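Local coordinates for terminal oxygenase component of carbazole 1,9a-dioxygenase (Nocardioides aromaticivorans, PDB 3GCF), which probably catalyses the initial dioxygenation of carbazole, using a Rieske [2Fe-2S] cluster to deliver electrons to a mononuclear iron, at residues Ala38-Glu43 / Phe301-Arg306. Numbering follows the deposited sequence.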
loop_
_atom_site.group_PDB
_atom_site.type_symbol
_atom_site.label_atom_id
_atom_site.label_comp_id
_atom_site.label_asym_id
_atom_site.label_seq_id
_atom_site.Cartn_x
_atom_site.Cartn_y
_atom_site.Cartn_z
ATOM N N ALA A 38 -22.322 7.140 15.605
ATOM C CA ALA A 38 -21.532 7.711 14.519
ATOM C C ALA A 38 -20.563 8.762 15.042
ATOM O O ALA A 38 -19.442 8.894 14.556
ATOM C CB ALA A 38 -22.456 8.345 13.478
ATOM N N ALA A 39 -21.003 9.510 16.042
ATOM C CA ALA A 39 -20.188 10.574 16.594
ATOM C C ALA A 39 -20.831 11.074 17.869
ATOM O O ALA A 39 -21.876 10.575 18.286
ATOM C CB ALA A 39 -20.099 11.715 15.585
ATOM N N PHE A 40 -20.201 12.065 18.485
ATOM C CA PHE A 40 -20.742 12.662 19.691
ATOM C C PHE A 40 -21.465 13.931 19.277
ATOM O O PHE A 40 -21.022 14.645 18.375
ATOM C CB PHE A 40 -19.619 12.955 20.680
ATOM C CG PHE A 40 -19.055 11.719 21.303
ATOM C CD1 PHE A 40 -19.708 11.106 22.369
ATOM C CD2 PHE A 40 -17.921 11.111 20.769
ATOM C CE1 PHE A 40 -19.244 9.900 22.893
ATOM C CE2 PHE A 40 -17.450 9.905 21.285
ATOM C CZ PHE A 40 -18.113 9.297 22.346
ATOM N N ASP A 41 -22.587 14.200 19.931
ATOM C CA ASP A 41 -23.391 15.365 19.614
ATOM C C ASP A 41 -22.607 16.676 19.612
ATOM O O ASP A 41 -22.827 17.537 18.755
ATOM C CB ASP A 41 -24.561 15.469 20.589
ATOM C CG ASP A 41 -25.596 16.476 20.142
ATOM O OD1 ASP A 41 -26.087 16.363 18.997
ATOM O OD2 ASP A 41 -25.921 17.377 20.932
ATOM N N HIS A 42 -21.686 16.830 20.557
ATOM C CA HIS A 42 -20.915 18.064 20.637
ATOM C C HIS A 42 -19.877 18.255 19.531
ATOM O O HIS A 42 -19.206 19.278 19.475
ATOM C CB HIS A 42 -20.279 18.189 22.027
ATOM C CG HIS A 42 -21.282 18.440 23.115
ATOM N ND1 HIS A 42 -20.933 18.579 24.442
ATOM C CD2 HIS A 42 -22.630 18.580 23.065
ATOM C CE1 HIS A 42 -22.022 18.793 25.162
ATOM N NE2 HIS A 42 -23.065 18.797 24.350
ATOM N N GLU A 43 -19.754 17.273 18.647
ATOM C CA GLU A 43 -18.821 17.385 17.530
ATOM C C GLU A 43 -19.492 18.192 16.423
ATOM O O GLU A 43 -18.840 18.628 15.475
ATOM C CB GLU A 43 -18.470 16.008 16.958
ATOM C CG GLU A 43 -17.591 15.134 17.828
ATOM C CD GLU A 43 -17.223 13.840 17.121
ATOM O OE1 GLU A 43 -16.616 13.911 16.036
ATOM O OE2 GLU A 43 -17.546 12.753 17.638
ATOM N N PHE A 301 -15.662 3.283 20.361
ATOM C CA PHE A 301 -16.260 4.318 21.207
ATOM C C PHE A 301 -16.122 3.886 22.662
ATOM O O PHE A 301 -16.360 2.727 22.996
ATOM C CB PHE A 301 -17.766 4.493 20.933
ATOM C CG PHE A 301 -18.101 5.162 19.622
ATOM C CD1 PHE A 301 -17.925 4.496 18.412
ATOM C CD2 PHE A 301 -18.651 6.444 19.607
ATOM C CE1 PHE A 301 -18.297 5.094 17.202
ATOM C CE2 PHE A 301 -19.028 7.059 18.400
ATOM C CZ PHE A 301 -18.851 6.379 17.193
ATOM N N GLN A 302 -15.740 4.817 23.526
ATOM C CA GLN A 302 -15.632 4.543 24.947
ATOM C C GLN A 302 -16.507 5.606 25.588
ATOM O O GLN A 302 -16.248 6.790 25.412
ATOM C CB GLN A 302 -14.196 4.705 25.432
ATOM C CG GLN A 302 -13.234 3.667 24.912
ATOM C CD GLN A 302 -11.803 4.109 25.074
ATOM O OE1 GLN A 302 -11.346 5.019 24.385
ATOM N NE2 GLN A 302 -11.086 3.478 25.994
ATOM N N VAL A 303 -17.538 5.192 26.319
ATOM C CA VAL A 303 -18.443 6.149 26.949
ATOM C C VAL A 303 -18.614 5.853 28.428
ATOM O O VAL A 303 -18.992 4.745 28.817
ATOM C CB VAL A 303 -19.838 6.129 26.278
ATOM C CG1 VAL A 303 -20.658 7.331 26.738
ATOM C CG2 VAL A 303 -19.690 6.138 24.765
ATOM N N LEU A 304 -18.334 6.854 29.253
ATOM C CA LEU A 304 -18.446 6.705 30.694
ATOM C C LEU A 304 -19.760 7.287 31.198
ATOM O O LEU A 304 -20.162 8.380 30.799
ATOM C CB LEU A 304 -17.257 7.386 31.376
ATOM C CG LEU A 304 -15.886 6.826 30.965
ATOM C CD1 LEU A 304 -14.797 7.485 31.797
ATOM C CD2 LEU A 304 -15.854 5.314 31.157
ATOM N N GLN A 305 -20.427 6.541 32.073
ATOM C CA GLN A 305 -21.711 6.949 32.629
ATOM C C GLN A 305 -21.645 7.198 34.129
ATOM O O GLN A 305 -21.229 6.335 34.901
ATOM C CB GLN A 305 -22.761 5.881 32.341
ATOM C CG GLN A 305 -24.119 6.132 32.979
ATOM C CD GLN A 305 -25.112 5.042 32.626
ATOM O OE1 GLN A 305 -24.844 3.862 32.837
ATOM N NE2 GLN A 305 -26.257 5.429 32.081
ATOM N N ARG A 306 -22.078 8.387 34.529
ATOM C CA ARG A 306 -22.082 8.788 35.926
ATOM C C ARG A 306 -23.491 9.184 36.369
ATOM O O ARG A 306 -24.187 9.918 35.672
ATOM C CB ARG A 306 -21.133 9.974 36.110
ATOM C CG ARG A 306 -21.306 10.739 37.414
ATOM C CD ARG A 306 -20.995 9.876 38.617
ATOM N NE ARG A 306 -19.580 9.532 38.716
ATOM C CZ ARG A 306 -18.614 10.406 38.993
ATOM N NH1 ARG A 306 -18.916 11.680 39.195
ATOM N NH2 ARG A 306 -17.351 10.003 39.094
#
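Phe301 drives its ring edge-first against the backbone of strand 38-40: Phe301 CZ lies 3.6 Å from Ala38 C and Phe301 CE2 3.9 Å from Ala39 N, both backbone atoms close to the ring plane. With CG anti to its own carbonyl carbon (chi1 -72°), the ring is directed toward strand 38-40, whose axis passes 9.8 Å from that of 301-306 at closest approach. The CB atoms of Ala38 and Ala39 point away from strand 301-306, and the ring edge meets their backbone atoms instead.

Apolar contact between side chains centres on Phe40. Its CZ meets Phe301 CD2 at 4.0 Å, and planes inclined at 48° make the aromatic pair oblique. At the edge of the Phe40 ring, CE1 rests 4.2 Å from Val303 CG2.

Within residues 38-43, Phe40 N donates to Glu43 OE2 (2.9 Å) from above the carboxylate plane, and Glu43 N returns a bond to Phe40 O. Glu43 OE1 forms a salt bridge with Arg170 of strand 164-173, so the same two sheets are also joined by charge.

Opposite Val139 of strand 138-143, Ala38 and Ala39 form a classic beta bulge. The contact packs strand 34-40, outermost in its sheet within this chain, against the catalytic-domain sheet, where strand 298-307 runs between strands 164-173 and 285-292.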